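Local structure of 3-keto-5-aminohexanoate cleavage protein (Burkholderia xenovorans LB400, 3E02) at residues Q63-L72 with E97-A105; T151-M159 with N181-V191. The protein binds a zinc ion and probably cleaves 3-keto-5-aminohexanoate or a related beta-keto acid, as its family of TIM-barrel enzymes does. All blocks are in the same frame, centred on the assembly; numbering follows the deposited sequence. Where two conformers were deposited one is given.

In the fold
Both contacts lie on the outer, helical layer of a TIM barrel, and their centres are about 23 Å apart. They follow one another along the chain: contact 1 closes before contact 2 opens. Contact 1 joins the short helix 65-68 to helix 95-105, beside strand 82-85; contact 2 joins helix 152-163 to helix 176-187, beside strand 168-173. The two meet where helix 95-105 neighbours helix 152-163, with Leu-99 packing on Arg-157, so three successive contacts between helices run round the wall. Contact 1 comes near the zinc ligands His-50 and His-52, whereas contact 2 lies away from the metal and reaches a second subunit.

Contact 1. Residues Q63-L72 with E97-A105; sequences QDPDLFMRFL and ERLAPARAA
Pro-101 of helix 95-105 presents its ring to two side chains of 63-72 at once. Its CB sits over one face of the Phe-68 ring, 3.8 Å from the centroid and 18° off the ring normal, a CH-pi contact displaced toward the rim at CD1 and CE1. Its CG reaches farther along that rim, 3.5 Å from Phe-68 CE1. Proline suits the place twice over: its compact, puckered ring offers C-H groups to an aromatic face, and its lack of an N-H accompanies the kink of the helix here.

Gln-63 crosses Pro-101 at about a right angle, its CD 3.7 Å from Pro-101 CG. With CG beside the backbone N (chi1 -79°) and a second bend at chi2, the chain folds back so that Gln-63 NE2 comes 2.9 Å from Arg-98 O. That bond is weak, at an N-H...O angle of 127°; the stronger partner of this buried NE2 is Thr-86 O, and the bond to Arg-98 O only adds to its hold. A water donates to both Gln-63 O and Glu-97 O, tying the two main chains together.

Along the same helix, small residues allow close approach. Pro-65 lays CG 3.8 Å from Ala-100 CB and CB against Ala-104. Ala-105 receives two tips: Leu-72 CD1, and the selenomethionine methyl of Met-69, whose CE lies 3.8 Å from Ala-105 CB because its chain bends at chi2. Asp-64 caps the short helix by accepting from Asp-66 N.

Phe-68 and Pro-101 both also rest on Ile-85 of strand 82-85, and the Phe-68 side chain is about 5 Å from that of the zinc ligand His-52. Such packing of neighbouring outer segments over a parallel strand is characteristic of the TIM barrel, here close to its metal site.

Contact 2. Residues T151-M159 with N181-V191; sequences TFSQIERGM and NLAHFVDRKLV
Phe-185 is a knob that fits among Phe-152, Ile-155, Glu-156 and Met-159. Over one face of its ring stand the selenium of selenomethionine Met-159, 4.0 Å from the centroid in a Met-aromatic contact, and Ile-155 CG2 in a CH-pi contact. Phe-152 O lies at the ring edge, 3.5 Å from Phe-185 CZ. The extended Met-159 chain, supple and polarisable, passes over the ring and brings its SE within 3.9 Å of Val-191 CG1.

Phe-152 completes an aromatic cluster. Its ring is nearly parallel to that of Phe-185 but slid aside, whereas its edge turns toward the His-184 face in an offset edge-to-face pair, planes at 85°. Phe-152 CZ approaches Asn-181 OD1 at 3.2 Å; Asn-181 ND2, donating to Met-114 O, positions that amide.

Glu-156, with CG anti to its backbone N (chi1 -174°), makes a salt bridge to Arg-188. Arg-188 NH1 donates to Glu-156 OE1 at 3.2 Å, from above the carboxylate plane; Arg-188 NH2 adds weak bonds to both oxygens. NH1 also donates to His-184 NE2, while Leu-190 CD1 covers one guanidinium face.

Farther out, a Schellman motif at Lys-189 turns the chain so that Leu-190 comes against Glu-156, and the capping box of Thr-151 and Gln-154 starts helix 152-163. Thr-151 OG1 also bonds Asp-145 of a second subunit. Met-159 and Val-191 both pack on Phe-171 of strand 168-173: segments 152-159 and 181-187 cross at -50° beside the strand that links their helices, the beta-alpha wall of a TIM barrel.

Contact 1. Residues Q63-L72 with E97-A105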
loop_
_atom_site.group_PDB
_atom_site.type_symbol
_atom_site.label_atom_id
_atom_site.label_comp_id
_atom_site.label_asym_id
_atom_site.label_seq_id
_atom_site.Cartn_x
_atom_site.Cartn_y
_atom_site.Cartn_z
ATOM N N GLN A 63 -36.212 10.480 -13.710
ATOM C CA GLN A 63 -35.660 9.750 -14.866
ATOM C C GLN A 63 -36.679 9.708 -16.016
ATOM O O GLN A 63 -36.686 8.779 -16.812
ATOM C CB GLN A 63 -35.170 8.346 -14.470
ATOM C CG GLN A 63 -33.802 8.280 -13.770
ATOM C CD GLN A 63 -32.627 8.583 -14.681
ATOM O OE1 GLN A 63 -32.353 9.748 -14.986
ATOM N NE2 GLN A 63 -31.900 7.544 -15.089
ATOM N N ASP A 64 -37.497 10.757 -16.130
ATOM C CA ASP A 64 -38.467 10.881 -17.194
ATOM C C ASP A 64 -37.675 11.213 -18.470
ATOM O O ASP A 64 -37.043 12.271 -18.522
ATOM C CB ASP A 64 -39.461 12.011 -16.868
ATOM C CG ASP A 64 -40.565 12.161 -17.896
ATOM O OD1 ASP A 64 -40.598 11.433 -18.915
ATOM O OD2 ASP A 64 -41.428 13.032 -17.669
ATOM N N PRO A 65 -37.705 10.324 -19.495
ATOM C CA PRO A 65 -37.001 10.635 -20.756
ATOM C C PRO A 65 -37.438 11.951 -21.422
ATOM O O PRO A 65 -36.623 12.583 -22.084
ATOM C CB PRO A 65 -37.340 9.436 -21.657
ATOM C CG PRO A 65 -37.719 8.356 -20.729
ATOM C CD PRO A 65 -38.400 9.023 -19.594
ATOM N N ASP A 66 -38.703 12.354 -21.245
ATOM C CA ASP A 66 -39.203 13.627 -21.791
ATOM C C ASP A 66 -38.440 14.847 -21.264
ATOM O O ASP A 66 -38.252 15.808 -22.016
ATOM C CB ASP A 66 -40.711 13.812 -21.524
ATOM C CG ASP A 66 -41.588 12.776 -22.245
ATOM O OD1 ASP A 66 -41.107 12.068 -23.166
ATOM O OD2 ASP A 66 -42.783 12.685 -21.882
ATOM N N LEU A 67 -38.027 14.816 -19.989
ATOM C CA LEU A 67 -37.208 15.889 -19.399
ATOM C C LEU A 67 -35.816 15.892 -20.021
ATOM O O LEU A 67 -35.287 16.962 -20.320
ATOM C CB LEU A 67 -37.097 15.776 -17.865
ATOM C CG LEU A 67 -38.341 16.164 -17.075
ATOM C CD1 LEU A 67 -38.137 15.847 -15.601
ATOM C CD2 LEU A 67 -38.668 17.651 -17.295
ATOM N N PHE A 68 -35.232 14.702 -20.206
ATOM C CA PHE A 68 -33.945 14.571 -20.909
ATOM C C PHE A 68 -34.008 15.138 -22.331
ATOM O O PHE A 68 -33.092 15.844 -22.754
ATOM C CB PHE A 68 -33.441 13.127 -20.923
ATOM C CG PHE A 68 -32.817 12.696 -19.637
ATOM C CD1 PHE A 68 -33.588 12.191 -18.601
ATOM C CD2 PHE A 68 -31.435 12.792 -19.458
ATOM C CE1 PHE A 68 -32.998 11.780 -17.391
ATOM C CE2 PHE A 68 -30.836 12.389 -18.269
ATOM C CZ PHE A 68 -31.618 11.882 -17.229
HETATM N N MSE A 69 -35.114 14.891 -23.042
HETATM C CA MSE A 69 -35.304 15.447 -24.398
HETATM C C MSE A 69 -35.483 16.965 -24.445
HETATM O O MSE A 69 -35.447 17.537 -25.538
HETATM C CB MSE A 69 -36.422 14.718 -25.153
HETATM C CG MSE A 69 -36.087 13.260 -25.405
HETATM SE SE MSE A 69 -34.353 13.013 -26.315
HETATM C CE MSE A 69 -34.039 11.234 -25.739
ATOM N N ARG A 70 -35.671 17.605 -23.283
ATOM C CA ARG A 70 -35.710 19.071 -23.176
ATOM C C ARG A 70 -34.317 19.695 -22.964
ATOM O O ARG A 70 -34.199 20.925 -22.972
ATOM C CB ARG A 70 -36.707 19.515 -22.111
ATOM C CG ARG A 70 -38.155 19.248 -22.528
ATOM C CD ARG A 70 -39.144 19.271 -21.369
ATOM N NE ARG A 70 -39.136 20.528 -20.624
ATOM C CZ ARG A 70 -39.882 20.786 -19.549
ATOM N NH1 ARG A 70 -40.727 19.874 -19.053
ATOM N NH2 ARG A 70 -39.764 21.974 -18.953
ATOM N N PHE A 71 -33.278 18.872 -22.757
ATOM C CA PHE A 71 -31.888 19.367 -22.724
ATOM C C PHE A 71 -30.868 18.653 -23.632
ATOM O O PHE A 71 -29.897 19.298 -24.044
ATOM C CB PHE A 71 -31.347 19.547 -21.295
ATOM C CG PHE A 71 -31.367 18.314 -20.422
ATOM C CD1 PHE A 71 -30.355 17.354 -20.510
ATOM C CD2 PHE A 71 -32.329 18.170 -19.416
ATOM C CE1 PHE A 71 -30.335 16.237 -19.647
ATOM C CE2 PHE A 71 -32.316 17.061 -18.540
ATOM C CZ PHE A 71 -31.322 16.094 -18.657
ATOM N N LEU A 72 -31.068 17.370 -23.954
ATOM C CA LEU A 72 -30.108 16.638 -24.814
ATOM C C LEU A 72 -29.926 17.228 -26.228
ATOM O O LEU A 72 -28.783 17.546 -26.602
ATOM C CB LEU A 72 -30.394 15.122 -24.843
ATOM C CG LEU A 72 -30.172 14.350 -23.538
ATOM C CD1 LEU A 72 -30.630 12.900 -23.680
ATOM C CD2 LEU A 72 -28.723 14.413 -23.066
ATOM N N GLU A 97 -37.303 2.426 -14.370
ATOM C CA GLU A 97 -37.224 3.888 -14.384
ATOM C C GLU A 97 -35.795 4.352 -14.698
ATOM O O GLU A 97 -35.582 5.243 -15.502
ATOM C CB GLU A 97 -37.568 4.487 -13.028
ATOM C CG GLU A 97 -38.969 4.338 -12.518
ATOM C CD GLU A 97 -39.050 4.861 -11.091
ATOM O OE1 GLU A 97 -38.858 6.088 -10.912
ATOM O OE2 GLU A 97 -39.278 4.053 -10.160
ATOM N N ARG A 98 -34.827 3.730 -14.032
ATOM C CA ARG A 98 -33.422 4.107 -14.176
ATOM C C ARG A 98 -32.831 3.952 -15.580
ATOM O O ARG A 98 -32.087 4.834 -16.014
ATOM C CB ARG A 98 -32.578 3.362 -13.155
ATOM C CG ARG A 98 -32.811 3.855 -11.724
ATOM C CD ARG A 98 -32.199 2.881 -10.755
ATOM N NE ARG A 98 -30.762 2.769 -11.014
ATOM C CZ ARG A 98 -29.938 1.879 -10.464
ATOM N NH1 ARG A 98 -30.365 0.994 -9.581
ATOM N NH2 ARG A 98 -28.655 1.886 -10.799
ATOM N N LEU A 99 -33.189 2.879 -16.279
ATOM C CA LEU A 99 -32.707 2.636 -17.655
ATOM C C LEU A 99 -33.464 3.402 -18.754
ATOM O O LEU A 99 -32.937 3.539 -19.856
ATOM C CB LEU A 99 -32.712 1.129 -17.991
ATOM C CG LEU A 99 -31.786 0.194 -17.192
ATOM C CD1 LEU A 99 -32.013 -1.271 -17.607
ATOM C CD2 LEU A 99 -30.308 0.587 -17.339
ATOM N N ALA A 100 -34.660 3.923 -18.456
ATOM C CA ALA A 100 -35.496 4.610 -19.465
ATOM C C ALA A 100 -34.808 5.712 -20.291
ATOM O O ALA A 100 -34.892 5.662 -21.519
ATOM C CB ALA A 100 -36.795 5.131 -18.842
ATOM N N PRO A 101 -34.142 6.696 -19.647
ATOM C CA PRO A 101 -33.466 7.752 -20.413
ATOM C C PRO A 101 -32.395 7.253 -21.398
ATOM O O PRO A 101 -32.440 7.621 -22.562
ATOM C CB PRO A 101 -32.866 8.634 -19.324
ATOM C CG PRO A 101 -33.732 8.427 -18.169
ATOM C CD PRO A 101 -34.034 6.969 -18.200
ATOM N N ALA A 102 -31.484 6.397 -20.938
ATOM C CA ALA A 102 -30.436 5.813 -21.797
ATOM C C ALA A 102 -31.033 4.980 -22.926
ATOM O O ALA A 102 -30.508 5.013 -24.048
ATOM C CB ALA A 102 -29.435 4.968 -20.974
ATOM N N ARG A 103 -32.105 4.231 -22.632
ATOM C CA ARG A 103 -32.779 3.432 -23.657
ATOM C C ARG A 103 -33.415 4.314 -24.725
ATOM O O ARG A 103 -33.336 3.996 -25.908
ATOM C CB ARG A 103 -33.827 2.473 -23.074
ATOM C CG ARG A 103 -33.220 1.335 -22.254
ATOM C CD ARG A 103 -33.832 -0.008 -22.611
ATOM N NE ARG A 103 -35.269 -0.092 -22.347
ATOM C CZ ARG A 103 -35.846 -0.510 -21.212
ATOM N NH1 ARG A 103 -35.140 -0.877 -20.133
ATOM N NH2 ARG A 103 -37.182 -0.542 -21.142
ATOM N N ALA A 104 -34.029 5.425 -24.307
ATOM C CA ALA A 104 -34.649 6.365 -25.253
ATOM C C ALA A 104 -33.603 7.149 -26.062
ATOM O O ALA A 104 -33.700 7.252 -27.286
ATOM C CB ALA A 104 -35.581 7.343 -24.527
ATOM N N ALA A 105 -32.599 7.673 -25.369
ATOM C CA ALA A 105 -31.563 8.521 -25.979
ATOM C C ALA A 105 -30.489 7.825 -26.821
ATOM O O ALA A 105 -29.899 8.465 -27.693
ATOM C CB ALA A 105 -30.878 9.315 -24.896
HETATM O O HOH W 1 -37.893 6.517 -16.168
#

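Contact 2. Residues T151-M159 with N181-V191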
loop_
_atom_site.group_PDB
_atom_site.type_symbol
_atom_site.label_atom_id
_atom_site.label_comp_id
_atom_site.label_asym_id
_atom_site.label_seq_id
_atom_site.Cartn_x
_atom_site.Cartn_y
_atom_site.Cartn_z
ATOM N N THR A 151 -27.365 -5.412 -8.587
ATOM C CA THR A 151 -27.055 -6.834 -8.463
ATOM C C THR A 151 -26.354 -7.307 -9.730
ATOM O O THR A 151 -26.372 -6.604 -10.747
ATOM C CB THR A 151 -28.301 -7.691 -8.202
ATOM O OG1 THR A 151 -29.138 -7.677 -9.358
ATOM C CG2 THR A 151 -29.078 -7.216 -6.968
ATOM N N PHE A 152 -25.718 -8.478 -9.677
ATOM C CA PHE A 152 -25.079 -9.033 -10.876
ATOM C C PHE A 152 -26.082 -9.184 -12.035
ATOM O O PHE A 152 -25.754 -8.871 -13.168
ATOM C CB PHE A 152 -24.331 -10.334 -10.563
ATOM C CG PHE A 152 -23.033 -10.099 -9.858
ATOM C CD1 PHE A 152 -22.978 -9.993 -8.473
ATOM C CD2 PHE A 152 -21.863 -9.940 -10.586
ATOM C CE1 PHE A 152 -21.763 -9.762 -7.823
ATOM C CE2 PHE A 152 -20.650 -9.706 -9.953
ATOM C CZ PHE A 152 -20.596 -9.612 -8.582
ATOM N N SER A 153 -27.307 -9.616 -11.736
ATOM C CA SER A 153 -28.367 -9.693 -12.760
ATOM C C SER A 153 -28.718 -8.312 -13.344
ATOM O O SER A 153 -28.871 -8.167 -14.564
ATOM C CB SER A 153 -29.625 -10.353 -12.200
ATOM O OG SER A 153 -29.343 -11.685 -11.816
ATOM N N GLN A 154 -28.836 -7.314 -12.478
ATOM C CA GLN A 154 -29.157 -5.936 -12.903
ATOM C C GLN A 154 -28.049 -5.356 -13.782
ATOM O O GLN A 154 -28.329 -4.758 -14.823
ATOM C CB GLN A 154 -29.440 -5.034 -11.700
ATOM C CG GLN A 154 -30.770 -5.346 -11.024
ATOM C CD GLN A 154 -31.039 -4.470 -9.819
ATOM O OE1 GLN A 154 -30.163 -4.234 -8.980
ATOM N NE2 GLN A 154 -32.268 -3.984 -9.717
ATOM N N ILE A 155 -26.796 -5.548 -13.368
ATOM C CA ILE A 155 -25.639 -5.065 -14.139
ATOM C C ILE A 155 -25.610 -5.728 -15.517
ATOM O O ILE A 155 -25.467 -5.041 -16.530
ATOM C CB ILE A 155 -24.302 -5.281 -13.399
ATOM C CG1 ILE A 155 -24.269 -4.449 -12.099
ATOM C CG2 ILE A 155 -23.136 -4.877 -14.316
ATOM C CD1 ILE A 155 -23.199 -4.900 -11.083
ATOM N N GLU A 156 -25.778 -7.049 -15.548
ATOM C CA GLU A 156 -25.796 -7.793 -16.810
ATOM C C GLU A 156 -26.895 -7.298 -17.766
ATOM O O GLU A 156 -26.632 -7.172 -18.958
ATOM C CB GLU A 156 -25.947 -9.287 -16.554
ATOM C CG GLU A 156 -25.829 -10.130 -17.831
ATOM C CD GLU A 156 -25.658 -11.612 -17.580
ATOM O OE1 GLU A 156 -25.280 -12.009 -16.457
ATOM O OE2 GLU A 156 -25.876 -12.383 -18.536
ATOM N N ARG A 157 -28.090 -7.012 -17.228
ATOM C CA ARG A 157 -29.237 -6.489 -18.010
ATOM C C ARG A 157 -28.875 -5.137 -18.633
ATOM O O ARG A 157 -29.045 -4.931 -19.841
ATOM C CB ARG A 157 -30.484 -6.340 -17.117
ATOM C CG ARG A 157 -31.765 -5.828 -17.822
ATOM C CD ARG A 157 -32.865 -5.424 -16.837
ATOM N NE ARG A 157 -33.919 -4.689 -17.544
ATOM C CZ ARG A 157 -34.835 -3.886 -16.994
ATOM N NH1 ARG A 157 -34.920 -3.700 -15.672
ATOM N NH2 ARG A 157 -35.703 -3.273 -17.803
ATOM N N GLY A 158 -28.365 -4.231 -17.801
ATOM C CA GLY A 158 -27.933 -2.906 -18.248
ATOM C C GLY A 158 -26.858 -2.989 -19.308
ATOM O O GLY A 158 -26.950 -2.320 -20.325
HETATM N N MSE A 159 -25.849 -3.829 -19.077
HETATM C CA MSE A 159 -24.774 -4.027 -20.061
HETATM C C MSE A 159 -25.293 -4.567 -21.390
HETATM O O MSE A 159 -24.874 -4.100 -22.456
HETATM C CB MSE A 159 -23.691 -4.959 -19.515
HETATM C CG MSE A 159 -22.858 -4.355 -18.398
HETATM SE SE MSE A 159 -21.658 -5.732 -17.744
HETATM C CE MSE A 159 -20.649 -4.621 -16.584
ATOM N N ASN A 181 -16.146 -7.048 -9.154
ATOM C CA ASN A 181 -17.458 -7.211 -9.846
ATOM C C ASN A 181 -17.283 -6.941 -11.343
ATOM O O ASN A 181 -17.770 -7.714 -12.161
ATOM C CB ASN A 181 -18.533 -6.269 -9.275
ATOM C CG ASN A 181 -18.900 -6.582 -7.830
ATOM O OD1 ASN A 181 -18.444 -7.579 -7.256
ATOM N ND2 ASN A 181 -19.741 -5.724 -7.239
ATOM N N LEU A 182 -16.575 -5.863 -11.695
ATOM C CA LEU A 182 -16.294 -5.557 -13.112
ATOM C C LEU A 182 -15.460 -6.650 -13.778
ATOM O O LEU A 182 -15.761 -7.055 -14.919
ATOM C CB LEU A 182 -15.596 -4.198 -13.269
ATOM C CG LEU A 182 -15.334 -3.745 -14.713
ATOM C CD1 LEU A 182 -16.626 -3.683 -15.558
ATOM C CD2 LEU A 182 -14.672 -2.411 -14.646
ATOM N N ALA A 183 -14.427 -7.128 -13.077
ATOM C CA ALA A 183 -13.561 -8.218 -13.582
ATOM C C ALA A 183 -14.366 -9.474 -13.971
ATOM O O ALA A 183 -14.065 -10.122 -14.982
ATOM C CB ALA A 183 -12.462 -8.555 -12.566
ATOM N N HIS A 184 -15.382 -9.800 -13.171
ATOM C CA HIS A 184 -16.310 -10.901 -13.460
ATOM C C HIS A 184 -16.921 -10.754 -14.870
ATOM O O HIS A 184 -16.921 -11.711 -15.658
ATOM C CB HIS A 184 -17.406 -10.977 -12.371
ATOM C CG HIS A 184 -18.527 -11.913 -12.692
ATOM N ND1 HIS A 184 -18.428 -13.277 -12.529
ATOM C CD2 HIS A 184 -19.766 -11.678 -13.183
ATOM C CE1 HIS A 184 -19.565 -13.839 -12.891
ATOM N NE2 HIS A 184 -20.393 -12.890 -13.290
ATOM N N PHE A 185 -17.390 -9.545 -15.177
ATOM C CA PHE A 185 -18.005 -9.229 -16.482
ATOM C C PHE A 185 -16.985 -9.122 -17.606
ATOM O O PHE A 185 -17.246 -9.588 -18.730
ATOM C CB PHE A 185 -18.873 -7.977 -16.373
ATOM C CG PHE A 185 -20.093 -8.198 -15.552
ATOM C CD1 PHE A 185 -21.122 -8.996 -16.057
ATOM C CD2 PHE A 185 -20.212 -7.678 -14.274
ATOM C CE1 PHE A 185 -22.273 -9.258 -15.305
ATOM C CE2 PHE A 185 -21.366 -7.918 -13.509
ATOM C CZ PHE A 185 -22.390 -8.717 -14.025
ATOM N N VAL A 186 -15.829 -8.522 -17.305
ATOM C CA VAL A 186 -14.728 -8.425 -18.266
ATOM C C VAL A 186 -14.283 -9.836 -18.683
ATOM O O VAL A 186 -14.178 -10.106 -19.878
ATOM C CB VAL A 186 -13.542 -7.600 -17.738
ATOM C CG1 VAL A 186 -12.302 -7.738 -18.660
ATOM C CG2 VAL A 186 -13.956 -6.137 -17.572
ATOM N N ASP A 187 -14.090 -10.732 -17.711
ATOM C CA ASP A 187 -13.727 -12.139 -17.995
ATOM C C ASP A 187 -14.772 -12.880 -18.837
ATOM O O ASP A 187 -14.410 -13.756 -19.630
ATOM C CB ASP A 187 -13.440 -12.926 -16.708
ATOM C CG ASP A 187 -12.205 -12.428 -15.968
ATOM O OD1 ASP A 187 -11.382 -11.672 -16.549
ATOM O OD2 ASP A 187 -12.077 -12.769 -14.770
ATOM N N ARG A 188 -16.046 -12.524 -18.677
ATOM C CA ARG A 188 -17.137 -13.093 -19.486
ATOM C C ARG A 188 -17.375 -12.354 -20.817
ATOM O O ARG A 188 -18.295 -12.714 -21.566
ATOM C CB ARG A 188 -18.431 -13.108 -18.682
ATOM C CG ARG A 188 -18.396 -14.054 -17.492
ATOM C CD ARG A 188 -19.594 -13.821 -16.627
ATOM N NE ARG A 188 -20.816 -14.078 -17.385
ATOM C CZ ARG A 188 -22.042 -13.668 -17.069
ATOM N NH1 ARG A 188 -22.285 -12.943 -15.978
ATOM N NH2 ARG A 188 -23.049 -13.995 -17.882
ATOM N N LYS A 189 -16.571 -11.322 -21.097
ATOM C CA LYS A 189 -16.635 -10.531 -22.330
ATOM C C LYS A 189 -17.973 -9.812 -22.598
ATOM O O LYS A 189 -18.340 -9.583 -23.755
ATOM C CB LYS A 189 -16.143 -11.392 -23.515
ATOM C CG LYS A 189 -14.659 -11.723 -23.387
ATOM C CD LYS A 189 -14.189 -12.784 -24.357
ATOM C CE LYS A 189 -12.658 -12.820 -24.438
ATOM N NZ LYS A 189 -11.987 -12.839 -23.098
ATOM N N LEU A 190 -18.678 -9.429 -21.529
ATOM C CA LEU A 190 -19.928 -8.671 -21.658
ATOM C C LEU A 190 -19.663 -7.188 -21.941
ATOM O O LEU A 190 -20.561 -6.472 -22.394
ATOM C CB LEU A 190 -20.846 -8.877 -20.453
ATOM C CG LEU A 190 -21.226 -10.345 -20.156
ATOM C CD1 LEU A 190 -22.373 -10.391 -19.153
ATOM C CD2 LEU A 190 -21.621 -11.130 -21.412
ATOM N N VAL A 191 -18.438 -6.744 -21.651
ATOM C CA VAL A 191 -17.937 -5.410 -21.994
ATOM C C VAL A 191 -16.527 -5.591 -22.583
ATOM O O VAL A 191 -15.801 -6.518 -22.189
ATOM C CB VAL A 191 -17.957 -4.450 -20.789
ATOM C CG1 VAL A 191 -19.401 -4.102 -20.432
ATOM C CG2 VAL A 191 -17.200 -5.043 -19.592
HETATM O O HOH W 2 -21.873 -4.009 -23.126
#